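Local coordinates for protein putative N-acetylneuraminate lyase ([Ruminococcus] gnavus ATCC 29149, PDB 6RB7) that is a putative lyase of the dihydrodipicolinate synthetase family, built on a TIM barrel and found here as an assembly of four chains, at residues A[200-205]-A[222-227]; A[40-45]-A[238-243]; A[205-210]-A[232-237]; A[137-142]-A[170-175]. All coordinates share one frame; numbering follows the deposited sequence. Where two conformers were deposited one is given.

Followed from the N terminus, the chain first lays down 40-45, which waits almost two hundred residues for its partner 238-243; contact 2 thus pairs the first and last strands of the barrel, and every other contact nests inside its loop. Contact 4 closes first, joining the ends of strands 135-138 and 166-171. Contact 1 opens after that, where S200 bonds to Y170 and N171 of contact 4. Contacts 1 and 3 cross along the chain and share Q205: contact 1 joins two strand-to-helix loops, contact 3 the helices that follow. From 222-227, D225 reaches T243 of contact 2, linking neighbouring strand ends.

Contact 1. Residues A[200-205]-A[222-227]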
loop_
_atom_site.group_PDB
_atom_site.type_symbol
_atom_site.label_atom_id
_atom_site.label_comp_id
_atom_site.label_asym_id
_atom_site.label_seq_id
_atom_site.Cartn_x
_atom_site.Cartn_y
_atom_site.Cartn_z
ATOM N N SER A 200 -10.097 -3.871 -14.005
ATOM C CA SER A 200 -8.889 -4.709 -13.787
ATOM C C SER A 200 -8.393 -4.620 -12.338
ATOM O O SER A 200 -7.392 -5.272 -12.049
ATOM C CB SER A 200 -7.788 -4.409 -14.757
ATOM O OG SER A 200 -8.118 -5.039 -16.011
ATOM N N SER A 201 -9.118 -3.955 -11.445
ATOM C CA SER A 201 -8.843 -4.068 -10.009
ATOM C C SER A 201 -9.128 -5.514 -9.604
ATOM O O SER A 201 -9.901 -6.204 -10.282
ATOM C CB SER A 201 -9.660 -3.093 -9.211
ATOM O OG SER A 201 -11.012 -3.499 -9.121
ATOM N N MET A 202 -8.512 -5.970 -8.526
ATOM C CA MET A 202 -8.682 -7.386 -8.130
ATOM C C MET A 202 -10.006 -7.707 -7.449
ATOM O O MET A 202 -10.495 -8.826 -7.613
ATOM C CB MET A 202 -7.496 -7.860 -7.302
ATOM C CG MET A 202 -6.185 -7.833 -8.061
ATOM S SD MET A 202 -6.186 -8.683 -9.626
ATOM C CE MET A 202 -6.440 -10.367 -9.067
ATOM N N PRO A 203 -10.641 -6.835 -6.636
ATOM C CA PRO A 203 -11.888 -7.232 -5.995
ATOM C C PRO A 203 -13.027 -7.388 -7.005
ATOM O O PRO A 203 -13.351 -6.450 -7.727
ATOM C CB PRO A 203 -12.184 -6.123 -4.989
ATOM C CG PRO A 203 -10.839 -5.437 -4.770
ATOM C CD PRO A 203 -10.146 -5.541 -6.126
ATOM N N VAL A 204 -13.682 -8.553 -7.043
ATOM C CA VAL A 204 -14.930 -8.685 -7.853
ATOM C C VAL A 204 -16.014 -7.838 -7.208
ATOM O O VAL A 204 -16.947 -7.485 -7.896
ATOM C CB VAL A 204 -15.355 -10.141 -8.043
ATOM C CG1 VAL A 204 -14.302 -10.895 -8.857
ATOM C CG2 VAL A 204 -15.638 -10.827 -6.735
ATOM N N GLN A 205 -15.869 -7.446 -5.937
ATOM C CA GLN A 205 -16.801 -6.493 -5.318
ATOM C C GLN A 205 -16.850 -5.245 -6.196
ATOM O O GLN A 205 -17.917 -4.612 -6.238
ATOM C CB GLN A 205 -16.404 -6.189 -3.878
ATOM C CG GLN A 205 -17.411 -5.298 -3.199
ATOM C CD GLN A 205 -17.063 -5.073 -1.741
ATOM O OE1 GLN A 205 -16.356 -5.887 -1.125
ATOM N NE2 GLN A 205 -17.700 -4.088 -1.150
ATOM N N ASN A 222 -14.921 -7.880 -17.329
ATOM C CA ASN A 222 -13.946 -8.487 -16.401
ATOM C C ASN A 222 -12.536 -8.343 -16.995
ATOM O O ASN A 222 -12.278 -8.877 -18.110
ATOM C CB ASN A 222 -14.255 -9.956 -16.189
ATOM C CG ASN A 222 -13.301 -10.576 -15.187
ATOM O OD1 ASN A 222 -13.571 -10.495 -14.011
ATOM N ND2 ASN A 222 -12.179 -11.147 -15.655
ATOM N N GLY A 223 -11.632 -7.736 -16.259
ATOM C CA GLY A 223 -10.224 -7.542 -16.637
ATOM C C GLY A 223 -9.279 -8.622 -16.147
ATOM O O GLY A 223 -8.353 -8.962 -16.875
ATOM N N PRO A 224 -9.324 -9.089 -14.880
ATOM C CA PRO A 224 -8.357 -10.095 -14.384
ATOM C C PRO A 224 -8.700 -11.484 -14.934
ATOM O O PRO A 224 -9.703 -12.103 -14.514
ATOM C CB PRO A 224 -8.497 -10.049 -12.861
ATOM C CG PRO A 224 -9.127 -8.686 -12.601
ATOM C CD PRO A 224 -10.100 -8.542 -13.768
ATOM N N ASP A 225 -7.901 -11.971 -15.892
ATOM C CA ASP A 225 -8.268 -13.213 -16.619
ATOM C C ASP A 225 -8.394 -14.389 -15.629
ATOM O O ASP A 225 -9.218 -15.306 -15.863
ATOM C CB ASP A 225 -7.204 -13.528 -17.656
ATOM C CG ASP A 225 -6.934 -12.416 -18.675
ATOM O OD1 ASP A 225 -7.532 -11.328 -18.559
ATOM O OD2 ASP A 225 -6.166 -12.684 -19.628
ATOM N N GLU A 226 -7.557 -14.400 -14.597
ATOM C CA GLU A 226 -7.503 -15.472 -13.582
ATOM C C GLU A 226 -8.806 -15.544 -12.782
ATOM O O GLU A 226 -9.038 -16.527 -12.090
ATOM C CB GLU A 226 -6.353 -15.181 -12.612
ATOM C CG GLU A 226 -4.970 -15.156 -13.265
ATOM C CD GLU A 226 -4.512 -13.802 -13.826
ATOM O OE1 GLU A 226 -5.340 -12.856 -14.040
ATOM O OE2 GLU A 226 -3.266 -13.638 -14.010
ATOM N N GLN A 227 -9.629 -14.528 -12.862
ATOM C CA GLN A 227 -10.920 -14.442 -12.115
ATOM C C GLN A 227 -12.125 -14.397 -13.088
ATOM O O GLN A 227 -13.231 -14.071 -12.651
ATOM C CB GLN A 227 -10.882 -13.207 -11.223
ATOM C CG GLN A 227 -9.731 -13.216 -10.240
ATOM C CD GLN A 227 -9.731 -12.076 -9.230
ATOM O OE1 GLN A 227 -9.155 -12.260 -8.151
ATOM N NE2 GLN A 227 -10.364 -10.915 -9.534
HETATM O O HOH W 1 -6.124 -7.201 -16.060
#
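Q227 reaches across to the backbone of M202 and makes the one direct hydrogen bond between 200-205 and 222-227: NE2 donates to M202 O at 2.8 Å, with an almost straight N-H...O angle of 176°. The acceptor lies in the amide plane of Q227, whereas the donor is tilted a little from the carbonyl plane of M202. With CG set anti to its own carbonyl carbon (chi1 -58°), the Q227 chain runs out extended to M202 O. M202 crosses it at about a right angle, bringing its methyl CE to 3.4 Å from Q227 OE1. That same oxygen also accepts from Q205 N of the second subunit.

P224 packs beside M202. The two side chains slide past each other in opposite directions, SD of M202 passing 4.2 Å from CG of P224, and CG also rests 3.5 Å from S201 O. The carbonyl of P224 is gripped from both faces, by N222 ND2 on one and by Q227 N on the other. Farther along, S200 OG lies 3.3 Å from G223 CA; its main polar partner is Y170 OH, and it also bonds a water that donates weakly to G223 O.

Both segments belong to the connections that leave neighbouring strands of the TIM barrel for the next helix, 204-205 already lying in that helix, and Q227 is the N-cap residue of helix 228-234. Because NE2 is spent within the chain and OE1 on a neighbouring one, the rotation of this buried amide is fixed, and it couples the loop packing to the subunit interface.

Contact 2. Residues A[40-45]-A[238-243]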
loop_
_atom_site.group_PDB
_atom_site.type_symbol
_atom_site.label_atom_id
_atom_site.label_comp_id
_atom_site.label_asym_id
_atom_site.label_seq_id
_atom_site.Cartn_x
_atom_site.Cartn_y
_atom_site.Cartn_z
ATOM N N GLY A 40 -19.330 -10.818 -24.414
ATOM C CA GLY A 40 -18.601 -12.019 -24.847
ATOM C C GLY A 40 -17.132 -11.807 -24.607
ATOM O O GLY A 40 -16.754 -11.009 -23.723
ATOM N N VAL A 41 -16.345 -12.538 -25.357
ATOM C CA VAL A 41 -14.879 -12.610 -25.157
ATOM C C VAL A 41 -14.230 -11.635 -26.148
ATOM O O VAL A 41 -14.377 -11.777 -27.361
ATOM C CB VAL A 41 -14.418 -14.045 -25.392
ATOM C CG1 VAL A 41 -12.906 -14.148 -25.475
ATOM C CG2 VAL A 41 -15.015 -14.984 -24.342
ATOM N N ILE A 42 -13.560 -10.618 -25.605
ATOM C CA ILE A 42 -12.866 -9.561 -26.382
ATOM C C ILE A 42 -11.395 -9.584 -25.990
ATOM O O ILE A 42 -10.953 -8.938 -25.022
ATOM C CB ILE A 42 -13.527 -8.190 -26.183
ATOM C CG1 ILE A 42 -14.983 -8.215 -26.655
ATOM C CG2 ILE A 42 -12.714 -7.097 -26.877
ATOM C CD1 ILE A 42 -15.718 -6.901 -26.493
ATOM N N PRO A 43 -10.561 -10.386 -26.670
ATOM C CA PRO A 43 -9.139 -10.353 -26.384
ATOM C C PRO A 43 -8.488 -8.993 -26.568
ATOM O O PRO A 43 -8.821 -8.260 -27.492
ATOM C CB PRO A 43 -8.546 -11.304 -27.435
ATOM C CG PRO A 43 -9.699 -12.223 -27.802
ATOM C CD PRO A 43 -10.906 -11.307 -27.774
ATOM N N ALA A 44 -7.528 -8.663 -25.709
ATOM C CA ALA A 44 -6.569 -7.584 -25.986
ATOM C C ALA A 44 -5.729 -7.974 -27.191
ATOM O O ALA A 44 -5.203 -9.084 -27.280
ATOM C CB ALA A 44 -5.703 -7.306 -24.798
ATOM N N PHE A 45 -5.640 -7.066 -28.129
ATOM C CA PHE A 45 -4.840 -7.206 -29.349
ATOM C C PHE A 45 -3.381 -6.927 -29.034
ATOM O O PHE A 45 -3.058 -5.908 -28.397
ATOM C CB PHE A 45 -5.369 -6.230 -30.381
ATOM C CG PHE A 45 -4.938 -6.519 -31.803
ATOM C CD1 PHE A 45 -5.669 -7.409 -32.567
ATOM C CD2 PHE A 45 -3.849 -5.876 -32.351
ATOM C CE1 PHE A 45 -5.278 -7.671 -33.865
ATOM C CE2 PHE A 45 -3.455 -6.143 -33.650
ATOM C CZ PHE A 45 -4.177 -7.054 -34.411
ATOM N N GLY A 238 -19.205 -8.566 -20.062
ATOM C CA GLY A 238 -18.082 -8.599 -21.015
ATOM C C GLY A 238 -16.800 -9.030 -20.340
ATOM O O GLY A 238 -16.752 -9.181 -19.124
ATOM N N ALA A 239 -15.795 -9.264 -21.149
ATOM C CA ALA A 239 -14.513 -9.798 -20.695
ATOM C C ALA A 239 -13.429 -9.353 -21.658
ATOM O O ALA A 239 -13.547 -9.660 -22.864
ATOM C CB ALA A 239 -14.592 -11.280 -20.585
ATOM N N ILE A 240 -12.443 -8.607 -21.154
ATOM C CA ILE A 240 -11.293 -8.109 -21.949
ATOM C C ILE A 240 -10.048 -8.638 -21.253
ATOM O O ILE A 240 -9.837 -8.298 -20.065
ATOM C CB ILE A 240 -11.277 -6.590 -22.095
ATOM C CG1 ILE A 240 -12.502 -6.096 -22.852
ATOM C CG2 ILE A 240 -9.979 -6.140 -22.735
ATOM C CD1 ILE A 240 -12.719 -4.570 -22.824
ATOM N N GLY A 241 -9.192 -9.350 -21.961
ATOM C CA GLY A 241 -8.082 -10.014 -21.288
ATOM C C GLY A 241 -6.821 -10.081 -22.141
ATOM O O GLY A 241 -6.904 -10.334 -23.350
ATOM N N GLY A 242 -5.694 -9.896 -21.492
ATOM C CA GLY A 242 -4.373 -9.970 -22.119
ATOM C C GLY A 242 -3.945 -11.372 -22.478
ATOM O O GLY A 242 -3.061 -11.504 -23.326
ATOM N N THR A 243 -4.491 -12.424 -21.838
ATOM C CA THR A 243 -4.005 -13.800 -22.119
ATOM C C THR A 243 -4.940 -14.485 -23.107
ATOM O O THR A 243 -4.616 -15.575 -23.562
ATOM C CB THR A 243 -3.869 -14.659 -20.869
ATOM O OG1 THR A 243 -5.158 -14.926 -20.313
ATOM C CG2 THR A 243 -2.965 -14.037 -19.847
HETATM O O HOH W 2 -16.461 -8.461 -23.811
HETATM O O HOH W 3 -5.472 -11.317 -25.579
#
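I42 lies side by side with I240, both side chains pointing the same way, and its CB is 4.1 Å from I240 CG1. In each, CG1 is anti to the carbonyl carbon (chi1 -61° and -63°), and this shared torsion lets the two branched chains run alongside one another. Y76 of strand 74-77 packs on both. On the other face of the sheet V41 and A239 point out together, and F228 and Y244 touch the pair of them.

The backbones run parallel. I42 N donates to A239 O at 2.9 Å, and A44 N donates to G241 O at 3.0 Å. Between these two bonds, I240 CA approaches I42 O at 3.2 Å in a CA-H...O contact.

Here the first and eighth strands of the TIM barrel meet; on its far side 41-43 bonds in turn to K73 and Y76 at the second strand, which completes the ring.

Water enters at both ends. W2 accepts from A239 N at 2.9 Å and also sits against G40 O, while W3 donates to A44 O and to G241 O, both at 2.8 Å. G241 O therefore receives two donors, the amide of A44 and a water. G40 has a phi of 145°, a conformation open to it because it carries no side chain.

Contact 3. Residues A[205-210]-A[232-237]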
loop_
_atom_site.group_PDB
_atom_site.type_symbol
_atom_site.label_atom_id
_atom_site.label_comp_id
_atom_site.label_asym_id
_atom_site.label_seq_id
_atom_site.Cartn_x
_atom_site.Cartn_y
_atom_site.Cartn_z
ATOM N N GLN A 205 -15.869 -7.446 -5.937
ATOM C CA GLN A 205 -16.801 -6.493 -5.318
ATOM C C GLN A 205 -16.850 -5.245 -6.196
ATOM O O GLN A 205 -17.917 -4.612 -6.238
ATOM C CB GLN A 205 -16.404 -6.189 -3.878
ATOM C CG GLN A 205 -17.411 -5.298 -3.199
ATOM C CD GLN A 205 -17.063 -5.073 -1.741
ATOM O OE1 GLN A 205 -16.356 -5.887 -1.125
ATOM N NE2 GLN A 205 -17.700 -4.088 -1.150
ATOM N N ASP A 206 -15.733 -4.805 -6.785
ATOM C CA ASP A 206 -15.744 -3.553 -7.571
ATOM C C ASP A 206 -16.657 -3.729 -8.787
ATOM O O ASP A 206 -17.416 -2.778 -9.116
ATOM C CB ASP A 206 -14.333 -3.162 -8.002
ATOM C CG ASP A 206 -13.464 -2.658 -6.861
ATOM O OD1 ASP A 206 -14.038 -2.367 -5.766
ATOM O OD2 ASP A 206 -12.232 -2.462 -7.076
ATOM N N ILE A 207 -16.628 -4.895 -9.432
ATOM C CA ILE A 207 -17.548 -5.211 -10.547
ATOM C C ILE A 207 -18.995 -5.086 -10.062
ATOM O O ILE A 207 -19.816 -4.405 -10.685
ATOM C CB ILE A 207 -17.224 -6.586 -11.140
ATOM C CG1 ILE A 207 -15.873 -6.534 -11.836
ATOM C CG2 ILE A 207 -18.339 -7.027 -12.073
ATOM C CD1 ILE A 207 -15.363 -7.885 -12.297
ATOM N N GLN A 208 -19.300 -5.744 -8.943
ATOM C CA GLN A 208 -20.657 -5.739 -8.373
ATOM C C GLN A 208 -21.109 -4.324 -8.078
ATOM O O GLN A 208 -22.264 -3.963 -8.364
ATOM C CB GLN A 208 -20.644 -6.627 -7.113
ATOM C CG GLN A 208 -22.021 -6.845 -6.530
ATOM C CD GLN A 208 -22.531 -5.728 -5.659
ATOM O OE1 GLN A 208 -21.791 -5.108 -4.862
ATOM N NE2 GLN A 208 -23.840 -5.495 -5.752
ATOM N N MET A 209 -20.250 -3.496 -7.478
ATOM C CA MET A 209 -20.662 -2.135 -7.060
ATOM C C MET A 209 -20.872 -1.284 -8.316
ATOM O O MET A 209 -21.835 -0.480 -8.330
ATOM C CB MET A 209 -19.643 -1.521 -6.108
ATOM C CG MET A 209 -19.691 -2.240 -4.767
ATOM S SD MET A 209 -18.641 -1.469 -3.529
ATOM C CE MET A 209 -17.032 -1.543 -4.298
ATOM N N PHE A 210 -19.988 -1.375 -9.288
ATOM C CA PHE A 210 -20.137 -0.559 -10.523
ATOM C C PHE A 210 -21.459 -0.966 -11.212
ATOM O O PHE A 210 -22.222 -0.099 -11.678
ATOM C CB PHE A 210 -18.963 -0.732 -11.468
ATOM C CG PHE A 210 -17.655 -0.139 -11.040
ATOM C CD1 PHE A 210 -17.590 1.077 -10.387
ATOM C CD2 PHE A 210 -16.476 -0.800 -11.312
ATOM C CE1 PHE A 210 -16.368 1.603 -10.009
ATOM C CE2 PHE A 210 -15.258 -0.237 -10.981
ATOM C CZ PHE A 210 -15.206 0.913 -10.274
ATOM N N ARG A 232 -17.600 -12.653 -14.124
ATOM C CA ARG A 232 -18.791 -12.893 -14.980
ATOM C C ARG A 232 -20.027 -13.155 -14.119
ATOM O O ARG A 232 -21.031 -12.433 -14.291
ATOM C CB ARG A 232 -18.483 -14.026 -15.945
ATOM C CG ARG A 232 -17.577 -13.610 -17.094
ATOM C CD ARG A 232 -18.233 -12.758 -18.203
ATOM N NE ARG A 232 -19.117 -13.676 -18.923
ATOM C CZ ARG A 232 -20.412 -13.792 -18.753
ATOM N NH1 ARG A 232 -21.111 -13.003 -17.972
ATOM N NH2 ARG A 232 -21.067 -14.719 -19.439
ATOM N N VAL A 233 -19.952 -14.066 -13.151
ATOM C CA VAL A 233 -21.212 -14.429 -12.442
ATOM C C VAL A 233 -21.695 -13.268 -11.583
ATOM O O VAL A 233 -22.886 -13.233 -11.286
ATOM C CB VAL A 233 -21.114 -15.744 -11.654
ATOM C CG1 VAL A 233 -20.874 -16.899 -12.590
ATOM C CG2 VAL A 233 -20.105 -15.698 -10.513
ATOM N N ILE A 234 -20.819 -12.374 -11.122
ATOM C CA ILE A 234 -21.271 -11.319 -10.191
ATOM C C ILE A 234 -21.722 -10.086 -10.971
ATOM O O ILE A 234 -22.191 -9.153 -10.310
ATOM C CB ILE A 234 -20.206 -11.008 -9.128
ATOM C CG1 ILE A 234 -20.868 -10.515 -7.832
ATOM C CG2 ILE A 234 -19.178 -10.028 -9.676
ATOM C CD1 ILE A 234 -19.866 -10.373 -6.681
ATOM N N GLY A 235 -21.660 -10.104 -12.293
ATOM C CA GLY A 235 -22.327 -9.050 -13.078
ATOM C C GLY A 235 -21.552 -8.478 -14.248
ATOM O O GLY A 235 -22.118 -7.605 -14.931
ATOM N N ALA A 236 -20.325 -8.908 -14.500
ATOM C CA ALA A 236 -19.612 -8.481 -15.712
ATOM C C ALA A 236 -20.196 -9.270 -16.885
ATOM O O ALA A 236 -20.058 -10.487 -16.914
ATOM C CB ALA A 236 -18.118 -8.730 -15.602
ATOM N N GLU A 237 -20.758 -8.615 -17.881
ATOM C CA GLU A 237 -21.305 -9.299 -19.072
ATOM C C GLU A 237 -20.285 -9.302 -20.215
ATOM O O GLU A 237 -20.507 -9.969 -21.204
ATOM C CB GLU A 237 -22.570 -8.565 -19.513
ATOM C CG GLU A 237 -23.684 -8.652 -18.458
ATOM C CD GLU A 237 -24.656 -7.456 -18.611
ATOM O OE1 GLU A 237 -24.297 -6.137 -18.425
ATOM O OE2 GLU A 237 -25.796 -7.819 -18.965
#
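A236, which packs on I207 across the contact, also sends its carbonyl oxygen to the edge of the R232 guanidinium. NH1 donates to A236 O at 2.9 Å, and the bond lies in the carbonyl plane and close to the plane of the guanidinium. Over one face of that group sits E237 O, 4.3 Å above the plane and offset toward the rim. R232 curls back this way because its first three torsions all bend in the same sense (chi1 -76°); NE then meets D255 in a salt bridge and NH2 bonds to N259.

The meeting with helix 204-214 is made by aliphatic carbon. I207 puts its CG2 branch into the turn, 3.9 Å from I234 CG2, the same distance from A236 CB, and 3.7 Å from A236 N. I234 holds CG1 roughly anti to its backbone N (chi1 -151°), which carries CD1 over to 3.9 Å from Q208 CB. The Q208 chain then bends at chi2 and leads its amide away, to Y278 and N274 of the second subunit and to Q212 on its own helix.

The turn itself is a Schellman motif: G235, at positive phi, ends helix 228-234, and its N bonds back to R232 O. I207 and A236 both also touch N222 of strand 219-222, so two neighbouring outer helices of the barrel meet over that strand. The contact is thus apolar where the helices meet; R232 is bonded to A236 O within its own turn, and the amide of Q208 is used at the subunit interface.

Contact 4. Residues A[137-142]-A[170-175]; sequences AAIPPI and YNIPQL
Y170 and A138 make the conventional hydrogen bond of this contact, Y170 N donating to A138 O at 2.9 Å and 166°. Both strands end within a residue of this bond.

One CA-H...O contact, from I139 CA, reaches Y170 O almost in line, at 3.5 Å, and P140 CD lies 3.4 Å from the same oxygen. Y170 O is buried and has no hydrogen-bond partner in the model; P140, being a proline, has no N-H to offer it.

The apolar part turns on one methyl. I139 has CG1 lodged between its backbone N and carbonyl carbon (chi1 62°), which sets CG2 on the side facing the tyrosine. CG2 is 3.9 Å from Y170 CB and 4.0 Å from Y170 CD1, and the two side chains cross at a slant near the root of the ring. The far end of the tyrosine leads away, its OH bonding to S200 OG. An approach of I172 CG2 to I139 CG2 rests on one of two conformers modelled for I172 and is doubtful. Y143 of the third subunit packs on I139 and I172.

Beyond the two segments, W155 of helix 148-160 packs on A138 and P140 and bonds to I139 O. Strand 135-138, that helix and strand 166-171 form a beta-alpha-beta unit, the element repeated round a TIM barrel, and this contact joins its two strands where they end.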
loop_
_atom_site.group_PDB
_atom_site.type_symbol
_atom_site.label_atom_id
_atom_site.label_comp_id
_atom_site.label_asym_id
_atom_site.label_seq_id
_atom_site.Cartn_x
_atom_site.Cartn_y
_atom_site.Cartn_z
ATOM N N ALA A 137 -11.695 3.612 -25.519
ATOM C CA ALA A 137 -11.435 3.342 -24.094
ATOM C C ALA A 137 -10.298 4.197 -23.586
ATOM O O ALA A 137 -9.444 4.641 -24.377
ATOM C CB ALA A 137 -11.137 1.879 -23.873
ATOM N N ALA A 138 -10.226 4.378 -22.263
ATOM C CA ALA A 138 -9.124 5.150 -21.661
ATOM C C ALA A 138 -8.880 4.676 -20.229
ATOM O O ALA A 138 -9.798 4.672 -19.412
ATOM C CB ALA A 138 -9.434 6.612 -21.687
ATOM N N ILE A 139 -7.623 4.327 -19.976
ATOM C CA ILE A 139 -7.089 4.309 -18.588
ATOM C C ILE A 139 -7.148 5.716 -18.021
ATOM O O ILE A 139 -7.341 6.698 -18.763
ATOM C CB ILE A 139 -5.679 3.718 -18.555
ATOM C CG1 ILE A 139 -4.671 4.528 -19.364
ATOM C CG2 ILE A 139 -5.707 2.249 -18.944
ATOM C CD1 ILE A 139 -3.241 4.160 -19.053
ATOM N N PRO A 140 -6.970 5.891 -16.721
ATOM C CA PRO A 140 -6.832 7.215 -16.150
ATOM C C PRO A 140 -5.475 7.814 -16.504
ATOM O O PRO A 140 -4.541 7.139 -16.977
ATOM C CB PRO A 140 -6.877 6.991 -14.620
ATOM C CG PRO A 140 -7.231 5.550 -14.423
ATOM C CD PRO A 140 -6.812 4.850 -15.691
ATOM N N PRO A 141 -5.277 9.105 -16.157
ATOM C CA PRO A 141 -3.938 9.681 -16.149
ATOM C C PRO A 141 -3.023 8.865 -15.230
ATOM O O PRO A 141 -3.469 8.358 -14.196
ATOM C CB PRO A 141 -4.157 11.087 -15.591
ATOM C CG PRO A 141 -5.630 11.382 -15.878
ATOM C CD PRO A 141 -6.318 10.043 -15.684
ATOM N N ILE A 142 -1.772 8.749 -15.621
ATOM C CA ILE A 142 -0.788 7.908 -14.890
ATOM C C ILE A 142 0.337 8.762 -14.277
ATOM O O ILE A 142 0.465 9.960 -14.604
ATOM C CB ILE A 142 -0.203 6.819 -15.807
ATOM C CG1 ILE A 142 0.636 7.373 -16.951
ATOM C CG2 ILE A 142 -1.351 5.958 -16.309
ATOM C CD1 ILE A 142 1.423 6.329 -17.669
ATOM N N TYR A 170 -11.307 2.448 -18.341
ATOM C CA TYR A 170 -10.477 1.289 -17.953
ATOM C C TYR A 170 -9.957 1.539 -16.544
ATOM O O TYR A 170 -9.087 2.416 -16.347
ATOM C CB TYR A 170 -9.398 1.013 -18.985
ATOM C CG TYR A 170 -8.823 -0.376 -18.889
ATOM C CD1 TYR A 170 -8.054 -0.744 -17.821
ATOM C CD2 TYR A 170 -9.085 -1.338 -19.863
ATOM C CE1 TYR A 170 -7.494 -2.009 -17.736
ATOM C CE2 TYR A 170 -8.593 -2.630 -19.745
ATOM C CZ TYR A 170 -7.827 -2.978 -18.660
ATOM O OH TYR A 170 -7.292 -4.239 -18.525
ATOM N N ASN A 171 -10.458 0.757 -15.569
ATOM C CA ASN A 171 -10.061 0.895 -14.149
ATOM C C ASN A 171 -8.917 -0.062 -13.857
ATOM O O ASN A 171 -9.108 -1.266 -13.952
ATOM C CB ASN A 171 -11.256 0.662 -13.234
ATOM C CG ASN A 171 -10.951 0.925 -11.784
ATOM O OD1 ASN A 171 -10.316 1.932 -11.479
ATOM N ND2 ASN A 171 -11.368 0.020 -10.892
ATOM N N ILE A 172 -7.747 0.467 -13.543
ATOM C CA ILE A 172 -6.540 -0.365 -13.260
ATOM C C ILE A 172 -5.707 0.338 -12.193
ATOM O O ILE A 172 -4.611 0.831 -12.448
ATOM C CB ILE A 172 -5.811 -0.698 -14.570
ATOM C CG1 ILE A 172 -4.633 -1.642 -14.303
ATOM C CG2 ILE A 172 -5.432 0.550 -15.353
ATOM C CD1 ILE A 172 -4.375 -2.609 -15.429
ATOM N N PRO A 173 -6.236 0.444 -10.959
ATOM C CA PRO A 173 -5.610 1.270 -9.931
ATOM C C PRO A 173 -4.203 0.799 -9.585
ATOM O O PRO A 173 -3.361 1.660 -9.221
ATOM C CB PRO A 173 -6.541 1.219 -8.728
ATOM C CG PRO A 173 -7.428 0.021 -8.990
ATOM C CD PRO A 173 -7.503 -0.141 -10.496
ATOM N N GLN A 174 -3.952 -0.497 -9.675
ATOM C CA GLN A 174 -2.639 -1.102 -9.320
ATOM C C GLN A 174 -1.523 -0.527 -10.181
ATOM O O GLN A 174 -0.368 -0.499 -9.719
ATOM C CB GLN A 174 -2.590 -2.597 -9.641
ATOM C CG GLN A 174 -3.655 -3.471 -9.052
ATOM C CD GLN A 174 -4.779 -3.671 -10.037
ATOM O OE1 GLN A 174 -5.460 -2.716 -10.363
ATOM N NE2 GLN A 174 -4.969 -4.904 -10.497
ATOM N N LEU A 175 -1.810 -0.179 -11.425
ATOM C CA LEU A 175 -0.792 0.364 -12.375
ATOM C C LEU A 175 -0.946 1.871 -12.527
ATOM O O LEU A 175 0.088 2.562 -12.602
ATOM C CB LEU A 175 -0.876 -0.325 -13.726
ATOM C CG LEU A 175 -0.818 -1.853 -13.701
ATOM C CD1 LEU A 175 -0.786 -2.389 -15.102
ATOM C CD2 LEU A 175 0.358 -2.348 -12.861
#